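Local coordinates for mandelate racemase/muconate lactonizing enzyme family protein (Roseovarius sp. TM1035, PDB 3T9P) that probably catalyses an isomerisation or related reaction as a member of the mandelate racemase/muconate lactonizing enzyme branch of the enolase superfamily, at residues R101-W112 with V281-R289; A309-M319 with L332-Y342. One frame throughout, in Å; residues are numbered along the deposited sequence.

Overall arrangement
Contact 1 joins the two domains of this enolase-superfamily chain: helix 98-119 of the N-terminal capping domain rests on residues 281-289 of the barrel domain. Contact 2 lies wholly within the barrel, where helix 313-322 packs beside strand 332-335. Their centres are about 17 Å apart. Helices 287-299 and 313-322 follow each other in the chain, and side chains of the two contacts touch by packing: Met-282 CE of contact 1 lies 3.8 Å from Val-314 N of contact 2, and Thr-109 CG2 3.8 Å from Cys-317 SG. A formic acid molecule, probably from the crystallisation liquor, touches the edge of both, bonded to Tyr-283 OH and close to the side chain of Ala-309.

Contact 1: R101-W112 with V281-R289; sequences RRAMTGLDTALW and VMYMGGMHR. With FMT (formic acid), chain E.
Asp-108, on capping-domain helix 98-119, receives two backbone N-H groups at the N-terminus of barrel-domain helix 287-299. Met-287 N reaches OD2 at 2.7 Å with an N-H...O angle of 172°, approaching from above the carboxylate plane, while His-288 N meets OD1 at 3.2 Å on its syn side. CG of Asp-108 stands opposite its own backbone N (chi1 171°), carrying the carboxylate to the start of helix 287-299.

The close packing depends on glycines. Segment 101-112 comes within 4.1 Å, Thr-105 CA to Gly-286 CA. Gly-285 and Gly-286 both have positive phi, Gly-286 standing at the N-cap of helix 287-299, and with no side chains they let helix 98-119 come close. Gly-285 CA makes a C-H...O contact with Arg-101 O. A water held here donates to Gly-285 O and accepts from Arg-289 N. Beside them, the guanidinium groups of Arg-101 and Arg-289 stack almost flat, planes 9° apart; Glu-261 forms a salt bridge with Arg-101, probably easing the like-charge contact.

The margins are looser. Partly exposed His-288 turns one ring face to Trp-112 CZ2. At the subunit boundary, Arg-102 NE bonds Ser-98 OG, while NH2 bonds Lys-94 O of the second subunit and, through another water, reaches Tyr-283 OH. That hydroxyl donates to O2 of the formic acid at 2.6 Å.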
loop_
_atom_site.group_PDB
_atom_site.type_symbol
_atom_site.label_atom_id
_atom_site.label_comp_id
_atom_site.label_asym_id
_atom_site.label_seq_id
_atom_site.Cartn_x
_atom_site.Cartn_y
_atom_site.Cartn_z
ATOM N N ARG A 101 -4.484 5.809 -1.174
ATOM C CA ARG A 101 -5.879 5.578 -1.474
ATOM C C ARG A 101 -6.863 6.211 -0.466
ATOM O O ARG A 101 -7.839 6.809 -0.819
ATOM C CB ARG A 101 -6.144 4.098 -1.620
ATOM C CG ARG A 101 -5.295 3.363 -2.692
ATOM C CD ARG A 101 -4.968 4.105 -3.922
ATOM N NE ARG A 101 -4.289 3.362 -4.987
ATOM C CZ ARG A 101 -4.261 3.740 -6.245
ATOM N NH1 ARG A 101 -4.864 4.822 -6.576
ATOM N NH2 ARG A 101 -3.641 3.044 -7.166
ATOM N N ARG A 102 -6.485 6.108 0.794
ATOM C CA ARG A 102 -7.269 6.634 1.882
ATOM C C ARG A 102 -7.379 8.147 1.653
ATOM O O ARG A 102 -8.434 8.704 1.790
ATOM C CB ARG A 102 -6.536 6.384 3.210
ATOM C CG ARG A 102 -6.684 4.995 3.849
ATOM C CD ARG A 102 -5.868 4.821 5.100
ATOM N NE ARG A 102 -5.936 3.476 5.619
ATOM C CZ ARG A 102 -6.670 3.076 6.646
ATOM N NH1 ARG A 102 -7.339 3.938 7.379
ATOM N NH2 ARG A 102 -6.692 1.803 6.945
ATOM N N ALA A 103 -6.287 8.764 1.255
ATOM C CA ALA A 103 -6.273 10.182 0.967
ATOM C C ALA A 103 -7.038 10.592 -0.324
ATOM O O ALA A 103 -7.812 11.524 -0.331
ATOM C CB ALA A 103 -4.887 10.709 0.978
ATOM N N MET A 104 -6.798 9.804 -1.357
ATOM C CA MET A 104 -7.463 9.984 -2.712
ATOM C C MET A 104 -8.974 9.991 -2.593
ATOM O O MET A 104 -9.649 10.711 -3.317
ATOM C CB MET A 104 -6.991 8.879 -3.670
ATOM C CG MET A 104 -7.608 8.974 -5.070
ATOM S SD MET A 104 -6.779 7.741 -6.186
ATOM C CE MET A 104 -5.271 8.699 -6.418
ATOM N N THR A 105 -9.511 9.176 -1.700
ATOM C CA THR A 105 -10.948 9.119 -1.477
ATOM C C THR A 105 -11.508 10.521 -1.162
ATOM O O THR A 105 -12.624 10.792 -1.566
ATOM C CB THR A 105 -11.297 8.142 -0.318
ATOM O OG1 THR A 105 -10.855 6.836 -0.704
ATOM C CG2 THR A 105 -12.745 8.156 0.071
ATOM N N GLY A 106 -10.770 11.328 -0.409
ATOM C CA GLY A 106 -11.254 12.649 0.032
ATOM C C GLY A 106 -11.424 13.548 -1.212
ATOM O O GLY A 106 -12.435 14.283 -1.350
ATOM N N LEU A 107 -10.469 13.466 -2.129
ATOM C CA LEU A 107 -10.608 14.167 -3.439
ATOM C C LEU A 107 -11.810 13.651 -4.281
ATOM O O LEU A 107 -12.649 14.422 -4.736
ATOM C CB LEU A 107 -9.320 14.084 -4.300
ATOM C CG LEU A 107 -9.373 14.755 -5.747
ATOM C CD1 LEU A 107 -9.390 16.328 -5.694
ATOM C CD2 LEU A 107 -8.071 14.437 -6.426
ATOM N N ASP A 108 -11.889 12.342 -4.509
ATOM C CA ASP A 108 -12.977 11.796 -5.317
ATOM C C ASP A 108 -14.353 12.133 -4.729
ATOM O O ASP A 108 -15.267 12.623 -5.476
ATOM C CB ASP A 108 -12.782 10.245 -5.397
ATOM C CG ASP A 108 -13.966 9.533 -6.015
ATOM O OD1 ASP A 108 -13.868 9.088 -7.198
ATOM O OD2 ASP A 108 -14.993 9.393 -5.290
ATOM N N THR A 109 -14.537 11.877 -3.442
ATOM C CA THR A 109 -15.889 12.090 -2.832
ATOM C C THR A 109 -16.309 13.565 -2.790
ATOM O O THR A 109 -17.458 13.866 -2.939
ATOM C CB THR A 109 -16.002 11.482 -1.393
ATOM O OG1 THR A 109 -14.864 11.891 -0.638
ATOM C CG2 THR A 109 -15.986 9.925 -1.447
ATOM N N ALA A 110 -15.363 14.489 -2.613
ATOM C CA ALA A 110 -15.713 15.904 -2.589
ATOM C C ALA A 110 -16.153 16.296 -4.001
ATOM O O ALA A 110 -17.045 17.092 -4.179
ATOM C CB ALA A 110 -14.434 16.733 -2.191
ATOM N N LEU A 111 -15.460 15.767 -5.020
ATOM C CA LEU A 111 -15.820 16.144 -6.394
ATOM C C LEU A 111 -17.187 15.582 -6.829
ATOM O O LEU A 111 -17.912 16.233 -7.602
ATOM C CB LEU A 111 -14.713 15.728 -7.363
ATOM C CG LEU A 111 -13.393 16.504 -7.245
ATOM C CD1 LEU A 111 -12.332 15.790 -8.098
ATOM C CD2 LEU A 111 -13.541 17.986 -7.692
ATOM N N TRP A 112 -17.534 14.352 -6.429
ATOM C CA TRP A 112 -18.917 13.874 -6.734
ATOM C C TRP A 112 -19.951 14.789 -6.066
ATOM O O TRP A 112 -20.985 15.055 -6.643
ATOM C CB TRP A 112 -19.105 12.386 -6.281
ATOM C CG TRP A 112 -18.318 11.435 -7.179
ATOM C CD1 TRP A 112 -17.167 10.698 -6.859
ATOM C CD2 TRP A 112 -18.653 11.114 -8.509
ATOM N NE1 TRP A 112 -16.797 9.927 -7.926
ATOM C CE2 TRP A 112 -17.663 10.197 -8.980
ATOM C CE3 TRP A 112 -19.708 11.521 -9.379
ATOM C CZ2 TRP A 112 -17.693 9.684 -10.290
ATOM C CZ3 TRP A 112 -19.703 11.047 -10.717
ATOM C CH2 TRP A 112 -18.702 10.132 -11.150
ATOM N N VAL A 281 -15.415 1.707 -0.087
ATOM C CA VAL A 281 -15.264 2.922 -0.952
ATOM C C VAL A 281 -13.998 3.750 -0.517
ATOM O O VAL A 281 -13.187 4.292 -1.338
ATOM C CB VAL A 281 -16.596 3.745 -0.938
ATOM C CG1 VAL A 281 -16.377 5.162 -1.617
ATOM C CG2 VAL A 281 -17.605 3.008 -1.665
ATOM N N MET A 282 -13.871 3.909 0.787
ATOM C CA MET A 282 -12.864 4.852 1.358
ATOM C C MET A 282 -11.483 4.178 1.320
ATOM O O MET A 282 -10.528 4.871 1.089
ATOM C CB MET A 282 -13.151 5.178 2.863
ATOM C CG MET A 282 -14.168 6.233 3.087
ATOM S SD MET A 282 -15.461 6.605 1.841
ATOM C CE MET A 282 -15.929 8.280 2.386
ATOM N N TYR A 283 -11.350 2.854 1.550
ATOM C CA TYR A 283 -10.018 2.243 1.408
ATOM C C TYR A 283 -9.596 2.118 -0.057
ATOM O O TYR A 283 -8.404 1.930 -0.384
ATOM C CB TYR A 283 -10.001 0.826 2.033
ATOM C CG TYR A 283 -10.248 0.767 3.496
ATOM C CD1 TYR A 283 -9.762 1.756 4.343
ATOM C CD2 TYR A 283 -10.902 -0.360 4.068
ATOM C CE1 TYR A 283 -9.949 1.676 5.771
ATOM C CE2 TYR A 283 -11.071 -0.483 5.439
ATOM C CZ TYR A 283 -10.590 0.551 6.280
ATOM O OH TYR A 283 -10.772 0.428 7.614
ATOM N N MET A 284 -10.580 2.102 -0.935
ATOM C CA MET A 284 -10.302 1.891 -2.387
ATOM C C MET A 284 -9.744 3.169 -3.068
ATOM O O MET A 284 -9.130 3.099 -4.154
ATOM C CB MET A 284 -11.652 1.687 -3.114
ATOM C CG MET A 284 -12.003 0.194 -3.215
ATOM S SD MET A 284 -10.712 -0.870 -3.920
ATOM C CE MET A 284 -10.354 -0.061 -5.453
ATOM N N GLY A 285 -10.027 4.342 -2.490
ATOM C CA GLY A 285 -9.659 5.569 -3.214
ATOM C C GLY A 285 -10.845 6.306 -3.817
ATOM O O GLY A 285 -10.649 7.226 -4.610
ATOM N N GLY A 286 -12.086 5.825 -3.586
ATOM C CA GLY A 286 -13.283 6.661 -3.849
ATOM C C GLY A 286 -14.195 5.945 -4.854
ATOM O O GLY A 286 -14.052 4.743 -5.086
ATOM N N MET A 287 -15.160 6.671 -5.418
ATOM C CA MET A 287 -16.232 6.005 -6.216
ATOM C C MET A 287 -15.724 5.476 -7.576
ATOM O O MET A 287 -16.084 4.376 -7.998
ATOM C CB MET A 287 -17.388 7.005 -6.433
ATOM C CG MET A 287 -17.908 7.551 -5.061
ATOM S SD MET A 287 -18.887 6.288 -4.097
ATOM C CE MET A 287 -20.385 6.163 -5.021
ATOM N N HIS A 288 -14.931 6.265 -8.276
ATOM C CA HIS A 288 -14.454 5.805 -9.596
ATOM C C HIS A 288 -13.727 4.495 -9.402
ATOM O O HIS A 288 -13.926 3.578 -10.159
ATOM C CB HIS A 288 -13.468 6.844 -10.215
ATOM C CG HIS A 288 -14.146 7.942 -10.988
ATOM N ND1 HIS A 288 -14.984 7.688 -12.057
ATOM C CD2 HIS A 288 -14.042 9.288 -10.902
ATOM C CE1 HIS A 288 -15.439 8.845 -12.540
ATOM N NE2 HIS A 288 -14.858 9.836 -11.872
ATOM N N ARG A 289 -12.834 4.408 -8.411
ATOM C CA ARG A 289 -12.056 3.199 -8.243
ATOM C C ARG A 289 -12.921 2.048 -7.770
ATOM O O ARG A 289 -12.728 0.936 -8.258
ATOM C CB ARG A 289 -10.866 3.436 -7.322
ATOM C CG ARG A 289 -9.804 4.374 -7.984
ATOM C CD ARG A 289 -8.540 4.538 -7.018
ATOM N NE ARG A 289 -7.916 3.253 -6.581
ATOM C CZ ARG A 289 -7.168 2.492 -7.354
ATOM N NH1 ARG A 289 -6.899 2.919 -8.634
ATOM N NH2 ARG A 289 -6.636 1.350 -6.888
HETATM C C FMT E . -13.107 -1.050 9.461
HETATM O O1 FMT E . -12.854 -1.347 10.682
HETATM O O2 FMT E . -12.423 -1.424 8.495
HETATM O O HOH W 1 -8.399 1.471 8.940
HETATM O O HOH W 2 -12.121 6.793 -6.965
#

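Contact 2: A309-M319 with L332-Y342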
loop_
_atom_site.group_PDB
_atom_site.type_symbol
_atom_site.label_atom_id
_atom_site.label_comp_id
_atom_site.label_asym_id
_atom_site.label_seq_id
_atom_site.Cartn_x
_atom_site.Cartn_y
_atom_site.Cartn_z
ATOM N N ALA A 309 -18.052 0.149 7.685
ATOM C CA ALA A 309 -18.065 -0.365 9.067
ATOM C C ALA A 309 -18.292 0.702 10.120
ATOM O O ALA A 309 -18.246 0.394 11.297
ATOM C CB ALA A 309 -16.790 -1.179 9.340
ATOM N N ASN A 310 -18.629 1.937 9.702
ATOM C CA ASN A 310 -18.964 2.977 10.635
ATOM C C ASN A 310 -19.885 3.995 10.009
ATOM O O ASN A 310 -20.052 4.003 8.778
ATOM C CB ASN A 310 -17.683 3.630 11.259
ATOM C CG ASN A 310 -16.802 4.268 10.240
ATOM O OD1 ASN A 310 -17.161 5.231 9.615
ATOM N ND2 ASN A 310 -15.590 3.698 10.039
ATOM N N LEU A 311 -20.422 4.901 10.837
ATOM C CA LEU A 311 -21.298 5.913 10.332
ATOM C C LEU A 311 -20.611 7.241 10.048
ATOM O O LEU A 311 -21.243 8.322 10.188
ATOM C CB LEU A 311 -22.604 6.029 11.152
ATOM C CG LEU A 311 -23.351 4.663 11.318
ATOM C CD1 LEU A 311 -24.671 4.818 12.184
ATOM C CD2 LEU A 311 -23.703 4.103 9.935
ATOM N N SER A 312 -19.343 7.160 9.555
ATOM C CA SER A 312 -18.822 8.315 8.870
ATOM C C SER A 312 -19.498 8.410 7.482
ATOM O O SER A 312 -20.499 7.759 7.281
ATOM C CB SER A 312 -17.333 8.202 8.787
ATOM O OG SER A 312 -16.953 7.254 7.809
ATOM N N LEU A 313 -18.960 9.168 6.541
ATOM C CA LEU A 313 -19.583 9.288 5.229
ATOM C C LEU A 313 -19.571 7.914 4.429
ATOM O O LEU A 313 -20.286 7.730 3.431
ATOM C CB LEU A 313 -18.793 10.331 4.458
ATOM C CG LEU A 313 -19.487 10.693 3.136
ATOM C CD1 LEU A 313 -20.757 11.377 3.392
ATOM C CD2 LEU A 313 -18.533 11.496 2.196
ATOM N N VAL A 314 -18.648 7.042 4.800
ATOM C CA VAL A 314 -18.508 5.757 4.067
ATOM C C VAL A 314 -19.890 5.058 3.888
ATOM O O VAL A 314 -20.160 4.458 2.868
ATOM C CB VAL A 314 -17.411 4.849 4.705
ATOM C CG1 VAL A 314 -17.818 4.361 6.151
ATOM C CG2 VAL A 314 -17.085 3.582 3.759
ATOM N N THR A 315 -20.735 5.092 4.902
ATOM C CA THR A 315 -22.000 4.419 4.769
ATOM C C THR A 315 -22.894 5.097 3.691
ATOM O O THR A 315 -23.448 4.379 2.816
ATOM C CB THR A 315 -22.694 4.191 6.173
ATOM O OG1 THR A 315 -21.862 3.295 6.931
ATOM C CG2 THR A 315 -24.207 3.487 6.025
ATOM N N MET A 316 -22.997 6.388 3.704
ATOM C CA MET A 316 -23.793 7.123 2.665
ATOM C C MET A 316 -23.183 6.930 1.260
ATOM O O MET A 316 -23.906 6.667 0.300
ATOM C CB MET A 316 -23.874 8.649 3.007
ATOM C CG MET A 316 -24.789 9.487 1.980
ATOM S SD MET A 316 -26.440 8.693 1.862
ATOM C CE MET A 316 -27.105 9.184 3.445
ATOM N N CYS A 317 -21.849 6.901 1.150
ATOM C CA CYS A 317 -21.266 6.646 -0.236
ATOM C C CYS A 317 -21.667 5.253 -0.723
ATOM O O CYS A 317 -21.993 5.052 -1.960
ATOM C CB CYS A 317 -19.754 6.729 -0.188
ATOM S SG CYS A 317 -19.076 8.396 0.155
ATOM N N THR A 318 -21.570 4.266 0.212
ATOM C CA THR A 318 -22.006 2.919 -0.094
ATOM C C THR A 318 -23.502 2.852 -0.516
ATOM O O THR A 318 -23.877 2.088 -1.451
ATOM C CB THR A 318 -21.696 1.976 1.072
ATOM O OG1 THR A 318 -20.288 2.082 1.350
ATOM C CG2 THR A 318 -21.953 0.594 0.675
ATOM N N MET A 319 -24.360 3.584 0.174
ATOM C CA MET A 319 -25.756 3.589 -0.166
ATOM C C MET A 319 -25.978 4.103 -1.624
ATOM O O MET A 319 -26.772 3.509 -2.368
ATOM C CB MET A 319 -26.472 4.572 0.796
ATOM C CG MET A 319 -26.704 3.888 2.184
ATOM S SD MET A 319 -27.044 5.046 3.561
ATOM C CE MET A 319 -28.586 5.854 2.881
ATOM N N LEU A 332 -26.813 -3.492 2.333
ATOM C CA LEU A 332 -25.837 -2.539 2.809
ATOM C C LEU A 332 -25.306 -2.968 4.184
ATOM O O LEU A 332 -26.093 -3.170 5.089
ATOM C CB LEU A 332 -26.532 -1.171 2.939
ATOM C CG LEU A 332 -25.905 -0.003 3.744
ATOM C CD1 LEU A 332 -24.800 0.619 2.950
ATOM C CD2 LEU A 332 -26.967 1.055 4.270
ATOM N N GLU A 333 -23.992 -3.024 4.375
ATOM C CA GLU A 333 -23.451 -3.149 5.765
ATOM C C GLU A 333 -23.787 -1.923 6.615
ATOM O O GLU A 333 -23.426 -0.785 6.242
ATOM C CB GLU A 333 -21.949 -3.324 5.702
ATOM C CG GLU A 333 -21.443 -3.548 7.198
ATOM C CD GLU A 333 -20.065 -4.069 7.292
ATOM O OE1 GLU A 333 -19.277 -3.933 6.307
ATOM O OE2 GLU A 333 -19.716 -4.540 8.415
ATOM N N PHE A 334 -24.544 -2.112 7.714
ATOM C CA PHE A 334 -24.919 -0.952 8.603
ATOM C C PHE A 334 -24.397 -1.170 10.038
ATOM O O PHE A 334 -24.909 -2.019 10.756
ATOM C CB PHE A 334 -26.431 -0.729 8.543
ATOM C CG PHE A 334 -26.869 0.571 9.174
ATOM C CD1 PHE A 334 -26.870 1.748 8.441
ATOM C CD2 PHE A 334 -27.250 0.629 10.511
ATOM C CE1 PHE A 334 -27.244 2.994 9.042
ATOM C CE2 PHE A 334 -27.580 1.853 11.126
ATOM C CZ PHE A 334 -27.603 3.043 10.391
ATOM N N SER A 335 -23.376 -0.410 10.470
ATOM C CA SER A 335 -22.811 -0.663 11.763
ATOM C C SER A 335 -23.892 -0.305 12.832
ATOM O O SER A 335 -24.499 0.761 12.797
ATOM C CB SER A 335 -21.583 0.245 11.942
ATOM O OG SER A 335 -21.252 0.225 13.323
ATOM N N ILE A 336 -24.192 -1.226 13.709
ATOM C CA ILE A 336 -25.190 -0.953 14.763
ATOM C C ILE A 336 -24.512 -0.542 16.100
ATOM O O ILE A 336 -25.187 -0.408 17.114
ATOM C CB ILE A 336 -26.229 -2.161 14.948
ATOM C CG1 ILE A 336 -25.575 -3.560 14.893
ATOM C CG2 ILE A 336 -27.225 -2.173 13.743
ATOM C CD1 ILE A 336 -24.863 -3.906 16.326
ATOM N N GLU A 337 -23.199 -0.349 16.099
ATOM C CA GLU A 337 -22.475 -0.087 17.354
ATOM C C GLU A 337 -22.878 1.301 17.784
ATOM O O GLU A 337 -23.002 2.222 16.956
ATOM C CB GLU A 337 -20.974 -0.128 17.117
ATOM C CG GLU A 337 -20.428 -1.533 16.675
ATOM C CD GLU A 337 -20.742 -2.605 17.659
ATOM O OE1 GLU A 337 -21.166 -2.258 18.820
ATOM O OE2 GLU A 337 -20.591 -3.821 17.336
ATOM N N GLY A 338 -23.079 1.494 19.069
ATOM C CA GLY A 338 -23.448 2.843 19.512
ATOM C C GLY A 338 -22.293 3.806 19.816
ATOM O O GLY A 338 -21.094 3.517 19.599
ATOM N N PRO A 339 -22.666 4.965 20.350
ATOM C CA PRO A 339 -21.770 6.040 20.720
ATOM C C PRO A 339 -20.682 5.589 21.735
ATOM O O PRO A 339 -19.595 6.123 21.772
ATOM C CB PRO A 339 -22.756 7.120 21.257
ATOM C CG PRO A 339 -24.038 6.293 21.713
ATOM C CD PRO A 339 -24.100 5.311 20.584
ATOM N N GLU A 340 -20.947 4.552 22.484
ATOM C CA GLU A 340 -19.999 3.989 23.418
ATOM C C GLU A 340 -18.816 3.348 22.694
ATOM O O GLU A 340 -17.720 3.272 23.241
ATOM C CB GLU A 340 -20.684 2.960 24.318
ATOM N N TYR A 341 -19.036 2.842 21.482
ATOM C CA TYR A 341 -17.989 2.141 20.797
ATOM C C TYR A 341 -17.271 3.044 19.737
ATOM O O TYR A 341 -16.079 2.891 19.517
ATOM C CB TYR A 341 -18.616 0.916 20.147
ATOM C CG TYR A 341 -17.669 -0.013 19.454
ATOM C CD1 TYR A 341 -16.990 -0.979 20.169
ATOM C CD2 TYR A 341 -17.475 0.068 18.048
ATOM C CE1 TYR A 341 -16.118 -1.880 19.528
ATOM C CE2 TYR A 341 -16.619 -0.841 17.387
ATOM C CZ TYR A 341 -15.943 -1.796 18.164
ATOM O OH TYR A 341 -15.117 -2.682 17.554
ATOM N N TYR A 342 -18.020 3.905 19.049
ATOM C CA TYR A 342 -17.491 4.936 18.136
ATOM C C TYR A 342 -17.928 6.321 18.635
ATOM O O TYR A 342 -18.709 7.021 17.973
ATOM C CB TYR A 342 -18.054 4.745 16.712
ATOM C CG TYR A 342 -17.699 3.459 15.976
ATOM C CD1 TYR A 342 -16.410 3.003 15.958
ATOM C CD2 TYR A 342 -18.692 2.722 15.262
ATOM C CE1 TYR A 342 -16.019 1.806 15.212
ATOM C CE2 TYR A 342 -18.342 1.555 14.542
ATOM C CZ TYR A 342 -17.011 1.112 14.517
ATOM O OH TYR A 342 -16.669 -0.002 13.798
HETATM O O HOH W 3 -21.938 0.994 8.490
#
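Thr-315 OG1, on helix 313-322 of the beta/alpha-barrel domain, is gripped from two sides of the interface with strand 332-335: it donates to Asn-310 O at 2.7 Å, from above the carbonyl plane, and accepts from a bridging water. That water also donates to Glu-333 O and accepts from Ser-335 N at 2.8 Å, linking helix to strand.

Just before the helix, Asn-310 OD1 accepts from Ser-312 OG at 2.7 Å and from Ser-312 N at 2.9 Å, both in the amide carbonyl plane. The N-H bond closes an Asx turn, and Ser-312 takes the N-cap position. With CG tucked between the backbone N and carbonyl carbon (chi1 61°), Asn-310 directs its amide back over this turn. Its ND2 bonds Thr-55, while CB meets Tyr-342, in the loop that follows strand 332-335, in a CH-pi contact over one ring face, 21° off the ring normal. Tyr-341 CD2 covers the opposite face, so the phenol is sandwiched.

The helix and strand segments run nearly antiparallel, at 160° with axes 8.9 Å apart, as expected for a helix returning beside a strand in a beta/alpha barrel. Strand 332-335 pairs with strand 132-139. Leu-332 fills the layer between helix and strand: CD1 touches Thr-318 CG2, and CD2 comes 3.5 Å from Met-319 CG. Leu-311 crosses Phe-334 at about a right angle and sets CD2 over the ring face, 4.2 Å from its centroid.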